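Local coordinates for conserved hypothetical protein (PDB 2FNA) that binds ADP in a P-loop ATPase domain of the AAA+ class and probably hydrolyses ATP, its cellular role being unassigned, at residues L38-K43 with K271-K276; S45-G50 with I174-E179; E237-I242 with N264-Y269; N294-L299 with H335-K340. All coordinates share one frame; numbering follows the deposited sequence. Where two conformers were deposited one is given.

Overall arrangement
Interactions 1 and 2 both reach the bound ADP, and their centres lie about 15 Å apart: the phosphate loop 38-43 runs directly into the helix that interaction 2 packs against the parallel sheet. Lys-43 NZ, 2.8 Å from Ser-178 OG, ties the two together. Interaction 3 lies about 11 Å from interaction 1, centre to centre; both use helix 259-282, and Arg-40 CB comes 3.5 Å from Ile-242 CG2. Interaction 4 belongs to the winged-helix region, yet it meets the ATPase region where Glu-179 OE2 stands 3.0 Å from His-335 ND1, a probable hydrogen bond, and its Trp-337 CH2 packs on helix 259-282, 3.6 Å from Ile-274 O. Interactions 2 and 3 remain about 10 Å apart at their nearest atoms.

Interaction 1: residues L38-K43 with K271-K276; sequences LRRTGK and KKLILK. With ADP (adenosine-5'-diphosphate), chain D.
The guanidinium of Arg-40 is the flat group that meets helix 259-282: Arg-39 CB lies over one face, 3.8 Å above the plane and offset toward the rim, while Leu-273 and Ile-274 approach obliquely. Arg-40 belongs to a phosphate-binding loop that fits a Walker A motif, between strand 32-37 and helix 43-54. A bend at chi3 (-75°) turns the far end of its chain, and NH1 comes 3.7 Å from Leu-273 CD2 as the two side chains slide past each other in opposite directions. The charge is answered by a salt bridge from NH1 to Glu-277, farther along the same helix, and Trp-245 also touches Arg-40, Leu-273 and Ile-274.

The backbone of the same loop holds the diphosphate of ADP. Arg-40 N donates to O2B (2.7 Å), and Gly-42 N reaches the bridging O3A. On O1B converge Lys-43 N at 2.8 Å and 160°, Lys-43 NZ, and weaker bonds from the amides of Thr-41 and Gly-42. Bends at chi3 and chi4 fold the lysine chain around that oxygen, and NZ also bonds Ser-178 and Gly-37 O. A methionine in place of Lys-43 would probably leave the beta-phosphate short of a positive partner and Ser-178 without one of its partners. Within the loop, Thr-41 OG1 donates in the carbonyl plane to Leu-38 O, at 2.6 Å.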
# COMPACT_ATOMS: atom_id res chain seq x y z
N LEU A 38 2.46 6.27 -2.87
CA LEU A 38 3.40 5.28 -3.40
C LEU A 38 3.92 4.42 -2.28
O LEU A 38 3.87 4.79 -1.09
CB LEU A 38 4.59 5.98 -4.06
CG LEU A 38 4.25 6.83 -5.30
CD1 LEU A 38 5.41 7.84 -5.63
CD2 LEU A 38 3.95 5.98 -6.49
N ARG A 39 4.46 3.27 -2.65
CA ARG A 39 5.18 2.49 -1.70
C ARG A 39 6.14 3.33 -0.89
O ARG A 39 6.77 4.25 -1.40
CB ARG A 39 5.95 1.37 -2.36
CG ARG A 39 5.15 0.16 -2.61
CD ARG A 39 6.03 -0.95 -3.13
NE ARG A 39 5.36 -1.59 -4.23
CZ ARG A 39 4.32 -2.40 -4.12
NH1 ARG A 39 3.82 -2.70 -2.92
NH2 ARG A 39 3.77 -2.91 -5.21
N ARG A 40 6.21 3.00 0.39
CA ARG A 40 7.18 3.58 1.33
C ARG A 40 6.94 5.02 1.68
O ARG A 40 7.87 5.72 2.12
CB ARG A 40 8.61 3.37 0.81
CG ARG A 40 9.03 1.96 0.95
CD ARG A 40 10.32 1.73 0.21
NE ARG A 40 10.16 1.69 -1.25
CZ ARG A 40 9.71 0.64 -1.92
NH1 ARG A 40 9.36 -0.48 -1.30
NH2 ARG A 40 9.65 0.69 -3.24
N THR A 41 5.68 5.46 1.58
CA THR A 41 5.30 6.83 1.93
C THR A 41 4.69 6.94 3.35
O THR A 41 4.42 8.04 3.82
CB THR A 41 4.38 7.49 0.87
OG1 THR A 41 3.28 6.64 0.57
CG2 THR A 41 5.15 7.80 -0.44
N GLY A 42 4.50 5.81 4.02
CA GLY A 42 4.06 5.79 5.41
C GLY A 42 2.63 5.36 5.61
O GLY A 42 2.07 5.60 6.70
N LYS A 43 2.03 4.72 4.60
CA LYS A 43 0.60 4.38 4.68
C LYS A 43 0.37 3.40 5.83
O LYS A 43 -0.46 3.66 6.69
CB LYS A 43 0.06 3.80 3.36
CG LYS A 43 0.13 4.73 2.15
CD LYS A 43 -0.44 4.06 0.91
CE LYS A 43 0.34 2.82 0.45
NZ LYS A 43 1.74 3.13 0.08
N LYS A 271 17.71 -0.45 -4.89
CA LYS A 271 17.73 -1.08 -6.22
C LYS A 271 17.28 -2.53 -6.17
O LYS A 271 16.52 -2.98 -7.00
CB LYS A 271 19.11 -0.98 -6.86
CG LYS A 271 19.48 0.41 -7.34
CD LYS A 271 20.91 0.46 -7.95
CE LYS A 271 21.94 1.06 -6.99
NZ LYS A 271 23.32 0.92 -7.53
N LYS A 272 17.77 -3.26 -5.17
CA LYS A 272 17.40 -4.67 -4.98
C LYS A 272 15.91 -4.80 -4.72
O LYS A 272 15.20 -5.61 -5.35
CB LYS A 272 18.19 -5.27 -3.82
CG LYS A 272 19.44 -6.05 -4.24
CD LYS A 272 20.21 -6.54 -3.01
N LEU A 273 15.42 -4.00 -3.78
CA LEU A 273 14.01 -4.05 -3.47
C LEU A 273 13.13 -3.63 -4.64
O LEU A 273 12.19 -4.31 -4.98
CB LEU A 273 13.72 -3.23 -2.22
CG LEU A 273 12.30 -3.39 -1.66
CD1 LEU A 273 11.96 -4.83 -1.39
CD2 LEU A 273 12.21 -2.56 -0.35
N ILE A 274 13.46 -2.53 -5.31
CA ILE A 274 12.69 -2.11 -6.48
C ILE A 274 12.62 -3.17 -7.58
O ILE A 274 11.56 -3.43 -8.13
CB ILE A 274 13.22 -0.79 -7.05
CG1 ILE A 274 12.89 0.35 -6.09
CG2 ILE A 274 12.66 -0.51 -8.48
CD1 ILE A 274 13.81 1.53 -6.14
N LEU A 275 13.74 -3.80 -7.89
CA LEU A 275 13.78 -4.80 -8.97
C LEU A 275 13.05 -6.11 -8.58
O LEU A 275 12.51 -6.80 -9.44
CB LEU A 275 15.24 -5.10 -9.34
CG LEU A 275 16.00 -3.97 -10.04
CD1 LEU A 275 17.45 -4.36 -10.32
CD2 LEU A 275 15.34 -3.57 -11.31
N LYS A 276 13.03 -6.43 -7.29
CA LYS A 276 12.23 -7.55 -6.82
C LYS A 276 10.73 -7.24 -6.98
O LYS A 276 9.95 -8.10 -7.39
CB LYS A 276 12.55 -7.86 -5.37
CG LYS A 276 11.97 -9.19 -4.91
CD LYS A 276 11.79 -9.25 -3.43
CE LYS A 276 11.48 -10.66 -2.99
NZ LYS A 276 10.51 -11.34 -3.93
PB ADP D . 3.93 2.21 3.06
O1B ADP D . 3.34 3.46 2.49
O2B ADP D . 4.78 1.46 2.04
O3B ADP D . 3.01 1.34 3.85
PA ADP D . 5.45 2.30 5.59
O1A ADP D . 4.50 2.72 6.67
O2A ADP D . 5.66 0.84 5.57
O3A ADP D . 5.08 2.82 4.09
O5' ADP D . 6.75 3.18 5.79
C5' ADP D . 7.97 2.93 5.06
C4' ADP D . 9.17 3.19 5.96
O4' ADP D . 9.39 4.57 6.17
C3' ADP D . 9.06 2.61 7.34
O3' ADP D . 10.40 2.34 7.80
C2' ADP D . 8.50 3.74 8.17
O2' ADP D . 8.86 3.64 9.55
C1' ADP D . 9.18 4.91 7.53
N9 ADP D . 8.42 6.16 7.52
C8 ADP D . 7.60 6.57 6.53
N7 ADP D . 7.12 7.78 6.80
C5 ADP D . 7.62 8.16 8.00
C6 ADP D . 7.53 9.33 8.89
N6 ADP D . 6.75 10.38 8.55
N1 ADP D . 8.25 9.34 10.04
C2 ADP D . 9.05 8.31 10.39
N3 ADP D . 9.19 7.21 9.63
C4 ADP D . 8.51 7.09 8.45

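Interaction 2: residues S45-G50 with I174-E179; sequences SIIKIG and IMSGSE. With ADP (adenosine-5'-diphosphate), chain D; EDO (1,2-ethanediol), chain H.
This is a buried, apolar helix-on-sheet contact, in which helix 43-54, the one that follows the phosphate loop, lies against strand 171-177 of the parallel sheet of the P-loop NTPase fold. Ile-47 carries it. Its CG1 is anti to the carbonyl carbon (chi1 -70°), and the extended branch brings CD1 to the strand, 3.9 Å from Ile-174 CG2 and 3.8 Å from Ser-176 CB. Ile-47 and Ile-174 slide past one another in opposite directions, with CG1 of Ile-47 also beside the same methyl. The backbones stay 7.9 Å apart at the CA atoms of Ile-47 and Ile-174, and the side chains bridge that distance. Leu-25 of helix 19-27 touches both isoleucines, and Val-142 of the adjoining strand meets Ile-47.

Ser-176 offers only carbon to the helix; its hydroxyl is engaged by Asp-144 and by the amide of Glu-145. At the start of the segment, Ser-45 belongs to the nucleotide site instead.

Lys-48, on another side of the helix, bonds a 1,2-ethanediol molecule, probably from the crystallisation liquor, NZ to O1 at 2.9 Å. An alanine here would probably leave that diol without its ammonium partner. The alpha-phosphate is gripped twice by one serine: Ser-45 N reaches O1A of ADP at 2.9 Å and 148°, and Ser-45 OG reaches the same oxygen at 2.6 Å.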
# COMPACT_ATOMS: atom_id res chain seq x y z
N SER A 45 2.18 2.82 8.38
CA SER A 45 2.50 3.58 9.61
C SER A 45 1.34 4.43 10.15
O SER A 45 1.00 4.36 11.37
CB SER A 45 3.76 4.45 9.40
OG SER A 45 4.93 3.69 9.05
N ILE A 46 0.73 5.27 9.31
CA ILE A 46 -0.34 6.13 9.84
C ILE A 46 -1.57 5.34 10.22
O ILE A 46 -2.30 5.74 11.11
CB ILE A 46 -0.74 7.29 8.92
CG1 ILE A 46 -1.34 6.82 7.59
CG2 ILE A 46 0.40 8.26 8.73
CD1 ILE A 46 -2.20 7.92 6.94
N ILE A 47 -1.78 4.21 9.55
CA ILE A 47 -2.88 3.29 9.86
C ILE A 47 -2.66 2.68 11.23
O ILE A 47 -3.57 2.67 12.07
CB ILE A 47 -3.02 2.19 8.77
CG1 ILE A 47 -3.54 2.81 7.47
CG2 ILE A 47 -4.03 1.10 9.19
CD1 ILE A 47 -3.61 1.85 6.31
N LYS A 48 -1.44 2.17 11.46
CA LYS A 48 -1.07 1.64 12.78
C LYS A 48 -1.13 2.70 13.89
O LYS A 48 -1.68 2.47 14.95
CB LYS A 48 0.31 1.06 12.70
CG LYS A 48 0.33 -0.22 11.86
CD LYS A 48 1.74 -0.58 11.41
CE LYS A 48 2.07 -1.97 11.79
NZ LYS A 48 2.18 -2.08 13.28
N ILE A 49 -0.57 3.88 13.63
CA ILE A 49 -0.64 4.98 14.57
C ILE A 49 -2.10 5.30 14.85
O ILE A 49 -2.49 5.40 16.00
CB ILE A 49 0.13 6.22 14.04
CG1 ILE A 49 1.63 5.96 14.06
CG2 ILE A 49 -0.23 7.49 14.83
CD1 ILE A 49 2.41 6.94 13.22
N GLY A 50 -2.90 5.44 13.77
CA GLY A 50 -4.32 5.79 13.85
C GLY A 50 -5.12 4.81 14.70
O GLY A 50 -5.84 5.22 15.58
N ILE A 174 -10.75 0.82 6.54
CA ILE A 174 -9.60 1.57 6.08
C ILE A 174 -8.92 0.73 5.01
O ILE A 174 -8.48 -0.39 5.29
CB ILE A 174 -8.61 1.93 7.25
CG1 ILE A 174 -9.29 2.82 8.27
CG2 ILE A 174 -7.37 2.63 6.71
CD1 ILE A 174 -8.49 2.96 9.55
N MSE A 175 -8.84 1.28 3.80
CA MSE A 175 -8.25 0.55 2.68
C MSE A 175 -7.12 1.35 2.11
O MSE A 175 -7.32 2.48 1.64
CB MSE A 175 -9.29 0.30 1.57
CG MSE A 175 -10.59 -0.28 2.10
SE MSE A 175 -11.89 -0.86 0.76
CE MSE A 175 -13.17 -1.44 2.00
N SER A 176 -5.94 0.75 2.08
CA SER A 176 -4.77 1.43 1.56
C SER A 176 -4.35 0.83 0.23
O SER A 176 -4.66 -0.32 -0.06
CB SER A 176 -3.61 1.33 2.54
OG SER A 176 -3.09 0.02 2.56
N GLY A 177 -3.68 1.62 -0.59
CA GLY A 177 -3.08 1.05 -1.79
C GLY A 177 -1.92 1.81 -2.33
O GLY A 177 -2.00 3.02 -2.55
N SER A 178 -0.84 1.09 -2.60
CA SER A 178 0.35 1.68 -3.19
C SER A 178 0.21 1.86 -4.69
O SER A 178 1.02 2.54 -5.28
CB SER A 178 1.59 0.82 -2.90
OG SER A 178 1.89 0.87 -1.51
N GLU A 179 -0.79 1.21 -5.29
CA GLU A 179 -1.02 1.20 -6.73
C GLU A 179 -2.40 1.85 -6.89
O GLU A 179 -3.43 1.18 -6.88
CB GLU A 179 -1.04 -0.24 -7.27
CG GLU A 179 0.30 -1.00 -7.14
CD GLU A 179 0.15 -2.53 -7.26
OE1 GLU A 179 -0.73 -3.14 -6.57
OE2 GLU A 179 0.95 -3.16 -8.00
PB ADP D . 3.93 2.21 3.06
O1B ADP D . 3.34 3.46 2.49
O2B ADP D . 4.78 1.46 2.04
O3B ADP D . 3.01 1.34 3.85
PA ADP D . 5.45 2.30 5.59
O1A ADP D . 4.50 2.72 6.67
O2A ADP D . 5.66 0.84 5.57
O3A ADP D . 5.08 2.82 4.09
O5' ADP D . 6.75 3.18 5.79
C5' ADP D . 7.97 2.93 5.06
C4' ADP D . 9.17 3.19 5.96
O4' ADP D . 9.39 4.57 6.17
C3' ADP D . 9.06 2.61 7.34
O3' ADP D . 10.40 2.34 7.80
C2' ADP D . 8.50 3.74 8.17
O2' ADP D . 8.86 3.64 9.55
C1' ADP D . 9.18 4.91 7.53
N9 ADP D . 8.42 6.16 7.52
C8 ADP D . 7.60 6.57 6.53
N7 ADP D . 7.12 7.78 6.80
C5 ADP D . 7.62 8.16 8.00
C6 ADP D . 7.53 9.33 8.89
N6 ADP D . 6.75 10.38 8.55
N1 ADP D . 8.25 9.34 10.04
C2 ADP D . 9.05 8.31 10.39
N3 ADP D . 9.19 7.21 9.63
C4 ADP D . 8.51 7.09 8.45
C1 EDO H . -1.35 -2.02 15.00
O1 EDO H . 0.06 -1.92 15.25
C2 EDO H . -1.69 -3.45 14.58
O2 EDO H . -0.91 -3.87 13.45

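Interaction 3: residues E237-I242 with N264-Y269; sequences EKIGGI and NQTLEY. With EDO (1,2-ethanediol), chain G.
Thr-266 OG1 bonds back to Ala-262 O within helix 259-282, which leaves the threonine's methyl to meet Ile-239 across the contact. Here helix 232-239 packs on helix 259-282, in the helical part of the chain that follows the parallel sheet. No hydrogen bond crosses between 237-242 and 264-269; among the backbone bonds within the segments, the amides of Glu-268 and Tyr-269 reach Asn-264 O and Gln-265 O, both at 2.9 Å.

Ile-239, in the last turn of helix 232-239, makes the apolar contact. With chi1 at -61° and chi2 at -54° its chain folds round so that CD1 is carried to helix 259-282, where it lies 3.8 Å from Thr-266 CG2 and equally 3.8 Å from Leu-267 CD2. The isoleucine crosses the threonine at about a right angle and the leucine at a slant. Lys-238 O also touches Leu-267 CD2, at 3.8 Å. The closest CA atoms, those of Ile-239 and Leu-267, are 7.2 Å apart.

Gly-240, just past the helix, breaks its course with phi 88°, where a CB would collide with the carbonyl oxygen of Ile-239. Helix 243-256 covers the contact through Trp-245 on Ile-239 and Phe-249 on Thr-266, and Leu-351 and Leu-354 touch Leu-267. The joint between these helices therefore rests on methyl groups in van der Waals contact, with the threonine hydroxyl satisfied inside its own helix.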
# COMPACT_ATOMS: atom_id res chain seq x y z
N GLU A 237 19.44 15.12 -2.74
CA GLU A 237 19.77 15.02 -4.16
C GLU A 237 19.97 13.58 -4.59
O GLU A 237 19.54 13.20 -5.67
CB GLU A 237 21.01 15.86 -4.51
CG GLU A 237 20.72 17.38 -4.58
CD GLU A 237 21.92 18.31 -4.23
OE1 GLU A 237 23.06 17.84 -3.95
OE2 GLU A 237 21.69 19.56 -4.25
N LYS A 238 20.58 12.76 -3.72
CA LYS A 238 20.95 11.38 -4.07
C LYS A 238 19.84 10.35 -3.82
O LYS A 238 19.67 9.40 -4.58
CB LYS A 238 22.21 10.97 -3.30
CG LYS A 238 23.53 11.45 -3.89
CD LYS A 238 24.04 10.51 -4.99
CE LYS A 238 25.55 10.38 -4.99
NZ LYS A 238 26.25 11.70 -4.98
N ILE A 239 19.10 10.53 -2.72
CA ILE A 239 18.12 9.54 -2.26
C ILE A 239 16.71 9.92 -2.70
O ILE A 239 15.88 9.05 -2.98
CB ILE A 239 18.14 9.41 -0.69
CG1 ILE A 239 19.53 8.95 -0.20
CG2 ILE A 239 17.01 8.49 -0.19
CD1 ILE A 239 19.99 7.70 -0.86
N GLY A 240 16.42 11.22 -2.69
CA GLY A 240 15.10 11.74 -3.03
C GLY A 240 14.19 11.79 -1.82
O GLY A 240 14.65 11.69 -0.68
N GLY A 241 12.89 11.96 -2.08
CA GLY A 241 11.91 12.26 -1.04
C GLY A 241 11.13 11.10 -0.45
O GLY A 241 10.34 11.29 0.48
N ILE A 242 11.29 9.89 -0.97
CA ILE A 242 10.50 8.77 -0.43
C ILE A 242 10.87 8.52 1.04
O ILE A 242 12.03 8.26 1.35
CB ILE A 242 10.67 7.50 -1.28
CG1 ILE A 242 9.97 7.71 -2.65
CG2 ILE A 242 10.17 6.23 -0.56
CD1 ILE A 242 8.45 7.83 -2.59
N ASN A 264 25.48 4.80 -0.36
CA ASN A 264 25.65 3.70 -1.28
C ASN A 264 24.87 2.48 -0.81
O ASN A 264 24.25 1.79 -1.60
CB ASN A 264 27.13 3.36 -1.48
CG ASN A 264 27.87 4.40 -2.33
OD1 ASN A 264 27.30 4.96 -3.27
ND2 ASN A 264 29.13 4.64 -2.00
N GLN A 265 24.90 2.21 0.49
CA GLN A 265 24.13 1.09 1.02
C GLN A 265 22.62 1.28 0.81
O GLN A 265 21.89 0.30 0.50
CB GLN A 265 24.44 0.89 2.51
CG GLN A 265 23.66 -0.26 3.11
CD GLN A 265 24.35 -0.87 4.32
OE1 GLN A 265 25.54 -0.67 4.53
NE2 GLN A 265 23.59 -1.64 5.10
N THR A 266 22.14 2.51 0.94
CA THR A 266 20.71 2.81 0.72
C THR A 266 20.33 2.62 -0.73
O THR A 266 19.32 1.96 -1.05
CB THR A 266 20.36 4.25 1.12
OG1 THR A 266 20.65 4.46 2.51
CG2 THR A 266 18.87 4.50 0.89
N LEU A 267 21.12 3.21 -1.61
CA LEU A 267 20.98 2.98 -3.04
C LEU A 267 20.98 1.52 -3.43
O LEU A 267 20.12 1.09 -4.20
CB LEU A 267 22.05 3.73 -3.80
CG LEU A 267 21.94 5.25 -3.66
CD1 LEU A 267 23.03 5.90 -4.51
CD2 LEU A 267 20.59 5.77 -4.07
N GLU A 268 21.91 0.72 -2.90
CA GLU A 268 21.96 -0.69 -3.30
C GLU A 268 20.77 -1.48 -2.77
O GLU A 268 20.23 -2.35 -3.47
CB GLU A 268 23.30 -1.36 -2.91
CG GLU A 268 24.55 -0.66 -3.45
CD GLU A 268 24.55 -0.43 -4.98
OE1 GLU A 268 24.14 -1.35 -5.74
OE2 GLU A 268 24.99 0.68 -5.41
N TYR A 269 20.35 -1.18 -1.53
CA TYR A 269 19.17 -1.78 -0.94
C TYR A 269 17.90 -1.40 -1.71
O TYR A 269 17.07 -2.27 -2.02
CB TYR A 269 19.03 -1.41 0.57
CG TYR A 269 17.65 -1.68 1.17
CD1 TYR A 269 17.19 -2.98 1.37
CD2 TYR A 269 16.82 -0.63 1.55
CE1 TYR A 269 15.93 -3.22 1.90
CE2 TYR A 269 15.57 -0.87 2.09
CZ TYR A 269 15.13 -2.16 2.27
OH TYR A 269 13.88 -2.39 2.80
C1 EDO G . 11.64 1.09 3.62
O1 EDO G . 11.36 -0.04 2.77
C2 EDO G . 12.93 0.87 4.42
O2 EDO G . 12.71 1.13 5.81

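Interaction 4: residues N294-L299 with H335-K340; sequences NIMRTL and HSWIIK. With EDO (1,2-ethanediol), chain J.
Successive turns in the selenomethionine chain of Met-296, chi2 -57° and chi3 -60°, curl it back so that SE and CE face Ile-338 and Trp-337. Ile-338 answers from strand 338-340 with chi1 at 67°: CG1 sits between the backbone N and the carbonyl carbon, and CG2 is turned to the selenium. The resulting contact, Met-296 SE to Ile-338 CG2, measures 3.7 Å, and the two chains pass at a slant. The other branch of the isoleucine serves Leu-299, CD1 against CD1 at 3.8 Å, and these two side chains cross nearly at right angles. Trp-337 adds its CB, 4.3 Å from Met-296 SE; CE stands oblique to the indole, whose ring makes edge-to-face contacts with Phe-278 and Phe-281.

These residues join helix 289-299 to the first strand of the two-stranded wing, in a region that matches the MCM C-terminal winged helix-turn-helix family. Leu-329 and Thr-333 touch Ile-338 from helix 322-334. That helix closes in a Schellman motif, with Ser-336 at positive phi and Trp-337 N bonded to Leu-332 O. On helix 289-299, Asn-294 O accepts from Thr-298 OG1 at 2.7 Å and from Thr-298 N, on opposite faces of its plane. With no polar bond between the segments, the fit of helix on wing depends on the shapes of buried apolar chains.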
# COMPACT_ATOMS: atom_id res chain seq x y z
N ASN A 294 12.46 -3.02 -21.19
CA ASN A 294 12.90 -2.05 -22.17
C ASN A 294 12.25 -0.69 -21.94
O ASN A 294 12.92 0.34 -21.98
CB ASN A 294 12.56 -2.56 -23.57
CG ASN A 294 13.23 -1.74 -24.65
OD1 ASN A 294 12.86 -0.59 -24.89
ND2 ASN A 294 14.21 -2.35 -25.31
N ILE A 295 10.94 -0.69 -21.71
CA ILE A 295 10.19 0.55 -21.45
C ILE A 295 10.75 1.30 -20.24
O ILE A 295 10.86 2.52 -20.28
CB ILE A 295 8.69 0.26 -21.20
CG1 ILE A 295 7.99 -0.08 -22.53
CG2 ILE A 295 8.02 1.45 -20.49
CD1 ILE A 295 6.57 -0.61 -22.39
N MSE A 296 11.08 0.57 -19.17
CA MSE A 296 11.52 1.22 -17.92
C MSE A 296 12.91 1.81 -18.03
O MSE A 296 13.19 2.90 -17.52
CB MSE A 296 11.45 0.24 -16.75
CG MSE A 296 10.05 -0.13 -16.33
SE MSE A 296 8.94 1.42 -15.86
CE MSE A 296 9.96 2.11 -14.44
N ARG A 297 13.80 1.07 -18.69
CA ARG A 297 15.11 1.58 -19.02
C ARG A 297 14.98 2.82 -19.91
O ARG A 297 15.66 3.82 -19.70
CB ARG A 297 15.94 0.50 -19.70
CG ARG A 297 16.32 -0.64 -18.76
CD ARG A 297 17.05 -1.78 -19.46
NE ARG A 297 17.02 -2.99 -18.64
CZ ARG A 297 17.47 -4.19 -19.02
NH1 ARG A 297 18.00 -4.36 -20.23
NH2 ARG A 297 17.38 -5.23 -18.19
N THR A 298 14.09 2.75 -20.88
CA THR A 298 13.86 3.87 -21.79
C THR A 298 13.36 5.10 -21.04
O THR A 298 13.80 6.22 -21.30
CB THR A 298 12.86 3.50 -22.93
OG1 THR A 298 13.40 2.41 -23.68
CG2 THR A 298 12.61 4.69 -23.87
N LEU A 299 12.45 4.88 -20.10
CA LEU A 299 11.84 5.99 -19.37
C LEU A 299 12.61 6.41 -18.11
O LEU A 299 12.16 7.30 -17.41
CB LEU A 299 10.41 5.63 -18.98
CG LEU A 299 9.39 5.55 -20.11
CD1 LEU A 299 8.08 5.13 -19.52
CD2 LEU A 299 9.24 6.87 -20.84
N HIS A 335 -0.15 0.54 -11.95
CA HIS A 335 0.61 -0.10 -10.90
C HIS A 335 1.67 0.88 -10.30
O HIS A 335 2.42 0.52 -9.39
CB HIS A 335 1.23 -1.42 -11.41
CG HIS A 335 0.21 -2.50 -11.67
ND1 HIS A 335 -0.05 -3.51 -10.76
CD2 HIS A 335 -0.62 -2.71 -12.72
CE1 HIS A 335 -0.99 -4.30 -11.25
NE2 HIS A 335 -1.36 -3.83 -12.43
N SER A 336 1.62 2.13 -10.74
CA SER A 336 2.38 3.25 -10.13
C SER A 336 3.90 3.15 -10.35
O SER A 336 4.70 3.67 -9.56
CB SER A 336 2.01 3.38 -8.66
OG SER A 336 0.70 3.90 -8.54
N TRP A 337 4.30 2.57 -11.49
CA TRP A 337 5.72 2.50 -11.84
C TRP A 337 6.15 3.79 -12.49
O TRP A 337 7.27 4.29 -12.22
CB TRP A 337 6.01 1.30 -12.75
CG TRP A 337 6.00 0.10 -11.96
CD1 TRP A 337 4.96 -0.76 -11.79
CD2 TRP A 337 7.05 -0.36 -11.13
NE1 TRP A 337 5.32 -1.76 -10.93
CE2 TRP A 337 6.60 -1.53 -10.50
CE3 TRP A 337 8.35 0.09 -10.87
CZ2 TRP A 337 7.40 -2.25 -9.62
CZ3 TRP A 337 9.13 -0.62 -10.00
CH2 TRP A 337 8.67 -1.77 -9.38
N ILE A 338 5.25 4.32 -13.31
CA ILE A 338 5.43 5.61 -13.96
C ILE A 338 4.25 6.55 -13.74
O ILE A 338 3.20 6.15 -13.24
CB ILE A 338 5.70 5.42 -15.47
CG1 ILE A 338 4.49 4.85 -16.23
CG2 ILE A 338 6.91 4.49 -15.66
CD1 ILE A 338 4.73 4.63 -17.73
N ILE A 339 4.47 7.83 -14.05
CA ILE A 339 3.45 8.87 -13.99
C ILE A 339 3.62 9.70 -15.28
O ILE A 339 4.73 9.97 -15.71
CB ILE A 339 3.59 9.74 -12.70
CG1 ILE A 339 3.42 8.86 -11.46
CG2 ILE A 339 2.53 10.83 -12.67
CD1 ILE A 339 3.78 9.48 -10.11
N LYS A 340 2.52 10.07 -15.90
CA LYS A 340 2.57 10.88 -17.12
C LYS A 340 2.31 12.35 -16.75
O LYS A 340 1.26 12.66 -16.15
CB LYS A 340 1.56 10.39 -18.16
CG LYS A 340 1.86 10.91 -19.60
CD LYS A 340 0.79 10.49 -20.59
C1 EDO J . 17.04 -4.36 -14.61
O1 EDO J . 18.04 -5.39 -14.64
C2 EDO J . 17.69 -3.00 -14.36
O2 EDO J . 17.79 -2.26 -15.59